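Copper-containing nitrite reductase (Hyphomicrobium denitrificans 1NES1, PDB 6TFD) probably catalyses the copper-dependent reduction of nitrite to nitric oxide, with cytochrome c as the electron donor. Local coordinates at residues Q79-I84 with S91-G96; L171-L176 with L210-A215; L60-G65 with G129-V134. All blocks are in the same frame, centred on the assembly; numbering follows the deposited sequence.

Interaction 1: residues Q79-I84 with S91-G96. With CU (copper (II) ion), chain F.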
loop_
_atom_site.group_PDB
_atom_site.type_symbol
_atom_site.label_atom_id
_atom_site.label_comp_id
_atom_site.label_asym_id
_atom_site.label_seq_id
_atom_site.Cartn_x
_atom_site.Cartn_y
_atom_site.Cartn_z
ATOM N N GLN A 79 -8.713 7.685 -22.512
ATOM C CA GLN A 79 -8.179 7.508 -23.885
ATOM C C GLN A 79 -7.272 8.686 -24.235
ATOM O O GLN A 79 -7.661 9.810 -23.963
ATOM C CB GLN A 79 -9.334 7.354 -24.868
ATOM C CG GLN A 79 -10.065 6.029 -24.706
ATOM C CD GLN A 79 -10.819 5.678 -25.965
ATOM O OE1 GLN A 79 -11.704 6.412 -26.410
ATOM N NE2 GLN A 79 -10.443 4.565 -26.577
ATOM N N HIS A 80 -6.079 8.427 -24.780
ATOM C CA HIS A 80 -5.093 9.480 -25.162
ATOM C C HIS A 80 -4.361 9.164 -26.470
ATOM O O HIS A 80 -4.151 7.981 -26.807
ATOM C CB HIS A 80 -4.053 9.684 -24.056
ATOM C CG HIS A 80 -4.663 10.015 -22.740
ATOM N ND1 HIS A 80 -5.476 11.108 -22.565
ATOM C CD2 HIS A 80 -4.584 9.401 -21.544
ATOM C CE1 HIS A 80 -5.862 11.165 -21.309
ATOM N NE2 HIS A 80 -5.330 10.126 -20.658
ATOM N N ASP A 81 -3.940 10.220 -27.155
ATOM C CA ASP A 81 -2.878 10.155 -28.178
ATOM C C ASP A 81 -1.982 11.381 -27.983
ATOM O O ASP A 81 -2.156 12.109 -26.977
ATOM C CB ASP A 81 -3.483 9.998 -29.571
ATOM C CG ASP A 81 -4.313 11.181 -30.043
ATOM O OD1 ASP A 81 -4.324 12.212 -29.356
ATOM O OD2 ASP A 81 -4.915 11.069 -31.119
ATOM N N ALA A 82 -1.007 11.548 -28.875
ATOM C CA ALA A 82 -0.113 12.724 -28.967
ATOM C C ALA A 82 0.060 13.032 -30.450
ATOM O O ALA A 82 0.317 12.087 -31.233
ATOM C CB ALA A 82 1.202 12.451 -28.285
ATOM N N VAL A 83 -0.145 14.296 -30.812
ATOM C CA VAL A 83 -0.229 14.761 -32.219
ATOM C C VAL A 83 0.673 15.979 -32.350
ATOM O O VAL A 83 0.734 16.773 -31.395
ATOM C CB VAL A 83 -1.672 15.101 -32.604
ATOM C CG1 VAL A 83 -1.758 15.612 -34.036
ATOM C CG2 VAL A 83 -2.598 13.924 -32.385
ATOM N N ILE A 84 1.404 16.051 -33.463
ATOM C CA ILE A 84 2.263 17.201 -33.855
ATOM C C ILE A 84 1.899 17.535 -35.300
ATOM O O ILE A 84 2.243 16.760 -36.205
ATOM C CB ILE A 84 3.751 16.865 -33.634
ATOM C CG1 ILE A 84 3.969 16.353 -32.211
ATOM C CG2 ILE A 84 4.625 18.069 -33.944
ATOM C CD1 ILE A 84 5.396 16.095 -31.863
ATOM N N SER A 91 0.932 9.426 -32.321
ATOM C CA SER A 91 0.791 8.119 -31.644
ATOM C C SER A 91 -0.510 7.495 -32.114
ATOM O O SER A 91 -1.308 8.222 -32.684
ATOM C CB SER A 91 0.763 8.294 -30.148
ATOM O OG SER A 91 -0.555 8.632 -29.710
ATOM N N ALA A 92 -0.728 6.216 -31.820
ATOM C CA ALA A 92 -2.073 5.606 -31.846
ATOM C C ALA A 92 -2.785 6.002 -30.545
ATOM O O ALA A 92 -2.154 6.637 -29.665
ATOM C CB ALA A 92 -1.988 4.109 -32.004
ATOM N N ILE A 93 -4.055 5.626 -30.419
ATOM C CA ILE A 93 -4.888 5.899 -29.214
ATOM C C ILE A 93 -4.605 4.802 -28.178
ATOM O O ILE A 93 -4.732 3.598 -28.518
ATOM C CB ILE A 93 -6.375 6.010 -29.610
ATOM C CG1 ILE A 93 -6.603 7.260 -30.467
ATOM C CG2 ILE A 93 -7.266 5.979 -28.373
ATOM C CD1 ILE A 93 -7.989 7.369 -31.050
ATOM N N VAL A 94 -4.227 5.200 -26.966
ATOM C CA VAL A 94 -3.972 4.257 -25.840
ATOM C C VAL A 94 -5.125 4.383 -24.837
ATOM O O VAL A 94 -5.453 5.506 -24.428
ATOM C CB VAL A 94 -2.576 4.470 -25.221
ATOM C CG1 VAL A 94 -1.495 4.109 -26.227
ATOM C CG2 VAL A 94 -2.355 5.880 -24.694
ATOM N N SER A 95 -5.750 3.259 -24.495
ATOM C CA SER A 95 -7.038 3.198 -23.751
ATOM C C SER A 95 -6.804 2.819 -22.275
ATOM O O SER A 95 -7.116 3.669 -21.402
ATOM C CB SER A 95 -7.998 2.269 -24.445
ATOM O OG SER A 95 -8.244 2.685 -25.788
ATOM N N GLY A 96 -6.284 1.618 -21.987
ATOM C CA GLY A 96 -6.105 1.142 -20.594
ATOM C C GLY A 96 -4.825 1.661 -19.954
ATOM O O GLY A 96 -3.924 2.043 -20.698
HETATM CU CU CU F . -5.954 12.616 -23.743
HETATM O O HOH W 1 -3.902 9.116 -32.808
#

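Interaction 2: residues L171-L176 with L210-A215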
loop_
_atom_site.group_PDB
_atom_site.type_symbol
_atom_site.label_atom_id
_atom_site.label_comp_id
_atom_site.label_asym_id
_atom_site.label_seq_id
_atom_site.Cartn_x
_atom_site.Cartn_y
_atom_site.Cartn_z
ATOM N N LEU A 171 49.681 -5.916 -15.987
ATOM C CA LEU A 171 48.269 -5.555 -15.767
ATOM C C LEU A 171 48.209 -4.826 -14.444
ATOM O O LEU A 171 48.889 -5.312 -13.508
ATOM C CB LEU A 171 47.412 -6.818 -15.738
ATOM C CG LEU A 171 47.136 -7.459 -17.100
ATOM C CD1 LEU A 171 46.275 -8.713 -16.938
ATOM C CD2 LEU A 171 46.466 -6.479 -18.052
ATOM N N GLU A 172 47.465 -3.711 -14.417
ATOM C CA GLU A 172 47.166 -2.908 -13.200
ATOM C C GLU A 172 45.646 -2.846 -12.954
ATOM O O GLU A 172 44.880 -2.347 -13.836
ATOM C CB GLU A 172 47.765 -1.504 -13.313
ATOM C CG GLU A 172 48.117 -0.945 -11.950
ATOM C CD GLU A 172 48.337 0.551 -11.832
ATOM O OE1 GLU A 172 48.606 1.004 -10.695
ATOM O OE2 GLU A 172 48.241 1.247 -12.863
ATOM N N THR A 173 45.208 -3.307 -11.787
ATOM C CA THR A 173 43.782 -3.310 -11.383
ATOM C C THR A 173 43.473 -1.964 -10.706
ATOM O O THR A 173 44.054 -1.695 -9.646
ATOM C CB THR A 173 43.485 -4.552 -10.536
ATOM O OG1 THR A 173 44.417 -4.595 -9.453
ATOM C CG2 THR A 173 43.583 -5.822 -11.351
ATOM N N VAL A 174 42.593 -1.159 -11.314
ATOM C CA VAL A 174 42.332 0.257 -10.933
ATOM C C VAL A 174 40.821 0.443 -10.782
ATOM O O VAL A 174 40.105 0.158 -11.768
ATOM C CB VAL A 174 42.893 1.229 -11.986
ATOM C CG1 VAL A 174 42.675 2.673 -11.573
ATOM C CG2 VAL A 174 44.358 0.975 -12.311
ATOM N N GLU A 175 40.378 0.903 -9.602
ATOM C CA GLU A 175 38.975 1.308 -9.291
ATOM C C GLU A 175 38.879 2.829 -9.446
ATOM O O GLU A 175 39.754 3.532 -8.948
ATOM C CB GLU A 175 38.558 0.895 -7.879
ATOM C CG GLU A 175 38.801 -0.570 -7.544
ATOM C CD GLU A 175 38.710 -0.862 -6.056
ATOM O OE1 GLU A 175 38.918 -2.047 -5.629
ATOM O OE2 GLU A 175 38.474 0.111 -5.312
ATOM N N LEU A 176 37.869 3.324 -10.149
ATOM C CA LEU A 176 37.839 4.751 -10.535
ATOM C C LEU A 176 36.467 5.073 -11.119
ATOM O O LEU A 176 35.858 4.176 -11.737
ATOM C CB LEU A 176 38.968 5.042 -11.537
ATOM C CG LEU A 176 38.613 4.910 -13.017
ATOM C CD1 LEU A 176 39.663 5.550 -13.887
ATOM C CD2 LEU A 176 38.456 3.465 -13.412
ATOM N N LEU A 210 53.325 -12.919 -16.423
ATOM C CA LEU A 210 52.285 -11.919 -16.067
ATOM C C LEU A 210 52.599 -11.262 -14.724
ATOM O O LEU A 210 52.725 -11.999 -13.737
ATOM C CB LEU A 210 50.919 -12.592 -15.986
ATOM C CG LEU A 210 49.822 -11.623 -15.585
ATOM C CD1 LEU A 210 49.341 -10.866 -16.799
ATOM C CD2 LEU A 210 48.686 -12.344 -14.920
ATOM N N HIS A 211 52.656 -9.929 -14.703
ATOM C CA HIS A 211 52.741 -9.079 -13.487
ATOM C C HIS A 211 51.396 -8.369 -13.257
ATOM O O HIS A 211 51.054 -7.486 -14.073
ATOM C CB HIS A 211 53.897 -8.085 -13.648
ATOM C CG HIS A 211 55.228 -8.752 -13.663
ATOM N ND1 HIS A 211 56.023 -8.818 -12.536
ATOM C CD2 HIS A 211 55.876 -9.437 -14.636
ATOM C CE1 HIS A 211 57.115 -9.509 -12.816
ATOM N NE2 HIS A 211 57.045 -9.903 -14.094
ATOM N N LEU A 212 50.659 -8.728 -12.196
ATOM C CA LEU A 212 49.413 -8.011 -11.801
ATOM C C LEU A 212 49.689 -7.151 -10.559
ATOM O O LEU A 212 49.968 -7.726 -9.460
ATOM C CB LEU A 212 48.270 -9.003 -11.548
ATOM C CG LEU A 212 46.859 -8.409 -11.640
ATOM C CD1 LEU A 212 45.822 -9.486 -11.866
ATOM C CD2 LEU A 212 46.494 -7.615 -10.392
ATOM N N LYS A 213 49.601 -5.830 -10.730
ATOM C CA LYS A 213 49.708 -4.832 -9.638
ATOM C C LYS A 213 48.291 -4.383 -9.291
ATOM O O LYS A 213 47.553 -4.029 -10.233
ATOM C CB LYS A 213 50.505 -3.598 -10.072
ATOM C CG LYS A 213 52.026 -3.720 -10.086
ATOM C CD LYS A 213 52.716 -2.437 -10.589
ATOM C CE LYS A 213 53.788 -1.897 -9.662
ATOM N NZ LYS A 213 55.123 -2.454 -9.984
ATOM N N ASN A 214 47.928 -4.415 -8.003
ATOM C CA ASN A 214 46.682 -3.810 -7.473
ATOM C C ASN A 214 47.048 -2.405 -7.025
ATOM O O ASN A 214 47.930 -2.305 -6.139
ATOM C CB ASN A 214 46.082 -4.614 -6.319
ATOM C CG ASN A 214 44.596 -4.390 -6.142
ATOM O OD1 ASN A 214 44.016 -3.496 -6.752
ATOM N ND2 ASN A 214 43.961 -5.216 -5.327
ATOM N N ALA A 215 46.436 -1.367 -7.607
ATOM C CA ALA A 215 46.690 0.036 -7.189
ATOM C C ALA A 215 46.464 0.193 -5.670
ATOM O O ALA A 215 45.615 -0.551 -5.067
ATOM C CB ALA A 215 45.847 1.007 -7.983
#

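Interaction 3: residues L60-G65 with G129-V134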
loop_
_atom_site.group_PDB
_atom_site.type_symbol
_atom_site.label_atom_id
_atom_site.label_comp_id
_atom_site.label_asym_id
_atom_site.label_seq_id
_atom_site.Cartn_x
_atom_site.Cartn_y
_atom_site.Cartn_z
ATOM N N LEU A 60 10.180 19.537 -25.114
ATOM C CA LEU A 60 11.032 18.499 -25.760
ATOM C C LEU A 60 12.017 19.206 -26.684
ATOM O O LEU A 60 11.594 19.595 -27.769
ATOM C CB LEU A 60 10.141 17.547 -26.566
ATOM C CG LEU A 60 8.948 16.961 -25.819
ATOM C CD1 LEU A 60 8.260 15.914 -26.679
ATOM C CD2 LEU A 60 9.361 16.362 -24.489
ATOM N N VAL A 61 13.248 19.440 -26.235
ATOM C CA VAL A 61 14.249 20.281 -26.973
ATOM C C VAL A 61 15.101 19.377 -27.867
ATOM O O VAL A 61 15.714 18.401 -27.378
ATOM C CB VAL A 61 15.132 21.123 -26.032
ATOM C CG1 VAL A 61 16.431 21.559 -26.703
ATOM C CG2 VAL A 61 14.381 22.329 -25.485
ATOM N N VAL A 62 15.138 19.714 -29.147
ATOM C CA VAL A 62 15.696 18.855 -30.223
ATOM C C VAL A 62 16.502 19.762 -31.162
ATOM O O VAL A 62 16.160 20.956 -31.247
ATOM C CB VAL A 62 14.522 18.110 -30.881
ATOM C CG1 VAL A 62 14.722 17.862 -32.354
ATOM C CG2 VAL A 62 14.241 16.813 -30.149
ATOM N N HIS A 63 17.585 19.253 -31.764
ATOM C CA HIS A 63 18.424 20.005 -32.741
ATOM C C HIS A 63 17.992 19.632 -34.168
ATOM O O HIS A 63 17.627 18.456 -34.403
ATOM C CB HIS A 63 19.923 19.829 -32.450
ATOM C CG HIS A 63 20.353 20.426 -31.148
ATOM N ND1 HIS A 63 20.898 21.687 -31.050
ATOM C CD2 HIS A 63 20.317 19.944 -29.880
ATOM C CE1 HIS A 63 21.186 21.951 -29.782
ATOM N NE2 HIS A 63 20.834 20.894 -29.036
ATOM N N GLU A 64 17.995 20.625 -35.066
ATOM C CA GLU A 64 17.637 20.482 -36.502
ATOM C C GLU A 64 18.275 19.190 -37.030
ATOM O O GLU A 64 19.500 18.993 -36.803
ATOM C CB GLU A 64 18.083 21.732 -37.272
ATOM C CG GLU A 64 17.770 21.718 -38.766
ATOM C CD GLU A 64 18.304 22.929 -39.521
ATOM O OE1 GLU A 64 19.123 23.674 -38.938
ATOM O OE2 GLU A 64 17.910 23.134 -40.693
ATOM N N GLY A 65 17.462 18.324 -37.643
ATOM C CA GLY A 65 17.930 17.128 -38.366
ATOM C C GLY A 65 17.966 15.860 -37.520
ATOM O O GLY A 65 18.217 14.789 -38.103
ATOM N N GLY A 129 1.897 20.365 -24.841
ATOM C CA GLY A 129 3.257 20.879 -24.554
ATOM C C GLY A 129 3.922 21.396 -25.815
ATOM O O GLY A 129 3.242 21.354 -26.875
ATOM N N VAL A 130 5.191 21.836 -25.742
ATOM C CA VAL A 130 5.912 22.293 -26.972
ATOM C C VAL A 130 7.105 21.362 -27.274
ATOM O O VAL A 130 7.855 20.969 -26.351
ATOM C CB VAL A 130 6.256 23.809 -26.966
ATOM C CG1 VAL A 130 5.521 24.577 -25.872
ATOM C CG2 VAL A 130 7.742 24.123 -26.927
ATOM N N LEU A 131 7.226 20.974 -28.548
ATOM C CA LEU A 131 8.488 20.488 -29.172
ATOM C C LEU A 131 9.238 21.714 -29.706
ATOM O O LEU A 131 8.682 22.410 -30.573
ATOM C CB LEU A 131 8.160 19.490 -30.284
ATOM C CG LEU A 131 9.310 19.118 -31.225
ATOM C CD1 LEU A 131 10.255 18.107 -30.590
ATOM C CD2 LEU A 131 8.772 18.578 -32.543
ATOM N N GLN A 132 10.428 21.994 -29.165
ATOM C CA GLN A 132 11.327 23.063 -29.679
ATOM C C GLN A 132 12.463 22.418 -30.488
ATOM O O GLN A 132 13.239 21.615 -29.912
ATOM C CB GLN A 132 11.885 23.933 -28.554
ATOM C CG GLN A 132 12.889 24.961 -29.054
ATOM C CD GLN A 132 12.815 26.280 -28.320
ATOM O OE1 GLN A 132 13.363 26.441 -27.225
ATOM N NE2 GLN A 132 12.138 27.244 -28.931
ATOM N N VAL A 133 12.531 22.753 -31.779
ATOM C CA VAL A 133 13.623 22.369 -32.719
ATOM C C VAL A 133 14.543 23.590 -32.893
ATOM O O VAL A 133 14.070 24.673 -33.308
ATOM C CB VAL A 133 13.068 21.855 -34.061
ATOM C CG1 VAL A 133 14.147 21.177 -34.892
ATOM C CG2 VAL A 133 11.897 20.907 -33.868
ATOM N N VAL A 134 15.815 23.405 -32.545
ATOM C CA VAL A 134 16.867 24.457 -32.478
ATOM C C VAL A 134 17.858 24.220 -33.621
ATOM O O VAL A 134 18.196 23.080 -33.935
ATOM C CB VAL A 134 17.520 24.424 -31.080
ATOM C CG1 VAL A 134 18.989 24.830 -31.063
ATOM C CG2 VAL A 134 16.711 25.260 -30.106
#

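Interaction 1: residues Q79-I84 with S91-G96
His80 and Val94 form an isolated antiparallel hydrogen-bonded pair: His80 N donates to Val94 O at 3.0 Å, and Val94 N returns to His80 O at 2.8 Å. The bridge lies next to a copper ion, which His80 ND1 binds at 2.0 Å. Cys117, His122 and Met127 complete the cupredoxin-type site, and Glu76 takes a hydrogen bond from His80 NE2.

The tight end is at Ser91. With OG set between backbone N and carbonyl carbon (chi1 83°), the hydroxyl lies against Asp81 CA and CB, accepts from Ala82 N at 3.1 Å and donates to Ala92 O at 2.6 Å. A water joins Ser91 O to Asp81 OD2, which also bonds to Ser118. Replacing Ser91 with an alanine removes the hydroxyl and would probably leave Ala82 N without this acceptor and Ala92 O without this donor.

The other end is looser and more open. Gln79 reaches out so that NE2 meets Ser95 OG at 3.0 Å, in the amide plane, beside the exposed Ile93.

Glu315 of the second subunit accepts hydrogen bonds from Ser95 N and Gly96 N. Inward, Ser91 and Val94 pack on strands 67-73 and 100-106, while Val83 pairs with Tyr116 of strand 111-116.

Interaction 2: residues L171-L176 with L210-A215
Thr173 and Asn214 are paired residues on neighbouring parallel strands, and their side chains meet at about a right angle. Thr173 CB lies near Asn214 OD1 and Lys213 O, and there the side chain forks. With OG1 between the backbone N and the carbonyl carbon (chi1 54°), the hydroxyl turns across to the partner strand, where OG1 comes within 2.9 Å of Asn214 OD1. The other branch, CG2, rests against Leu212 CD2 at 3.6 Å. The two branches thus meet unlike partners, an amide oxygen and a leucine methyl.

Further along the same face, Leu171 CD1 touches Leu210 CD1 at 3.7 Å. On the reverse face, Glu172 CG lies 4.0 Å from Lys213 CB, a contact between the aliphatic parts of two charged side chains.

The backbones are joined in parallel fashion, residues of one strand bonding to both neighbours of their partner. Leu171 N donates to His211 O at 2.8 Å in a nearly straight bond, Thr173 N donates to Lys213 O at 2.9 Å, and Ala215 N closes the pairing on Thr173 O at 3.2 Å.

Asn214 is gripped from beyond the strands as well: ND2 donates to Thr241 O and Met220 O, and OD1 bonds to Ser218. Thr173 also touches Met276, which binds copper together with His222, Cys263 and His271. The polar end of the pairing thus belongs to the second shell of a copper site of type 1 character: Asn214 packs on the ligand His222, and Glu175 OE1, hydrogen-bonded to His222 NE2, is likely to limit how far that ring can turn.

Interaction 3: residues L60-G65 with G129-V134
Leu131 pushes its CD1 methyl into the hollow between Leu60 and Val62 of the neighbouring strand. Its CG is anti to the backbone N (chi1 167°), and the second torsion swings CD1 across to 3.5 Å from Leu60 O, 4.1 Å from Leu60 CB and 4.2 Å from Val62 CG2. One methyl thus fills the dip between two residues of the inner face. The next knob along is Val133, whose CG1 meets Val62 CG1 at 4.2 Å and also reaches past the end of the strand to lie 3.9 Å from Glu64 CA, where the chain turns away.

These four residues face inward because this is one wall of a cupredoxin beta sandwich: strand 60-63 is an edge strand of its sheet within this chain, paired in parallel with strand 128-134, which in turn runs antiparallel to strand 111-116. From the opposing sheet, Phe32 and Ile70 come up against Leu60, while Val30, Phe32 and Val68 meet Val62.

On the other face, Val61 CG2 stands 4.3 Å from Gln132 CB, and the amide end of Gln132 goes off to Lys59. His63 and Val134 run side by side, pointing the same way, so that Val134 CG1 flanks the imidazole at 3.7 Å from His63 ND1; that nitrogen also has a weak hydrogen bond to Gly136 O.

Five backbone bonds stitch the strands together between these two faces. Gln132 N approaches Leu60 O from 37° above the carbonyl plane, whereas Val62 N lies almost on the line of the Gln132 carbonyl, though its N-H is bent to 147°. At the far end Glu64 N donates to Val134 O at 2.7 Å, carrying the pairing one residue past the strand into the turn.

How the interactions relate
Interactions 1 and 3 belong to the same cupredoxin unit: 79-84 and 91-96 are nested within the loop that 60-65 and 129-134 close, and Ile84 CD1 packs on Leu131 CD2. Interaction 2 lies in a different copper-binding region, its centre about 53 Å from that of interaction 1. Interactions 2 and 3 are both parallel strand pairs, but interaction 2 is a buried contact that turns polar beside a copper site, whereas interaction 3, like interaction 1, is only partly buried; it has a valine and leucine inner face and lies away from the metals. Interaction 1 is mostly loop: it supplies a copper ligand directly, adds hydroxyl and water bonds to its backbone ones, and meets a second subunit.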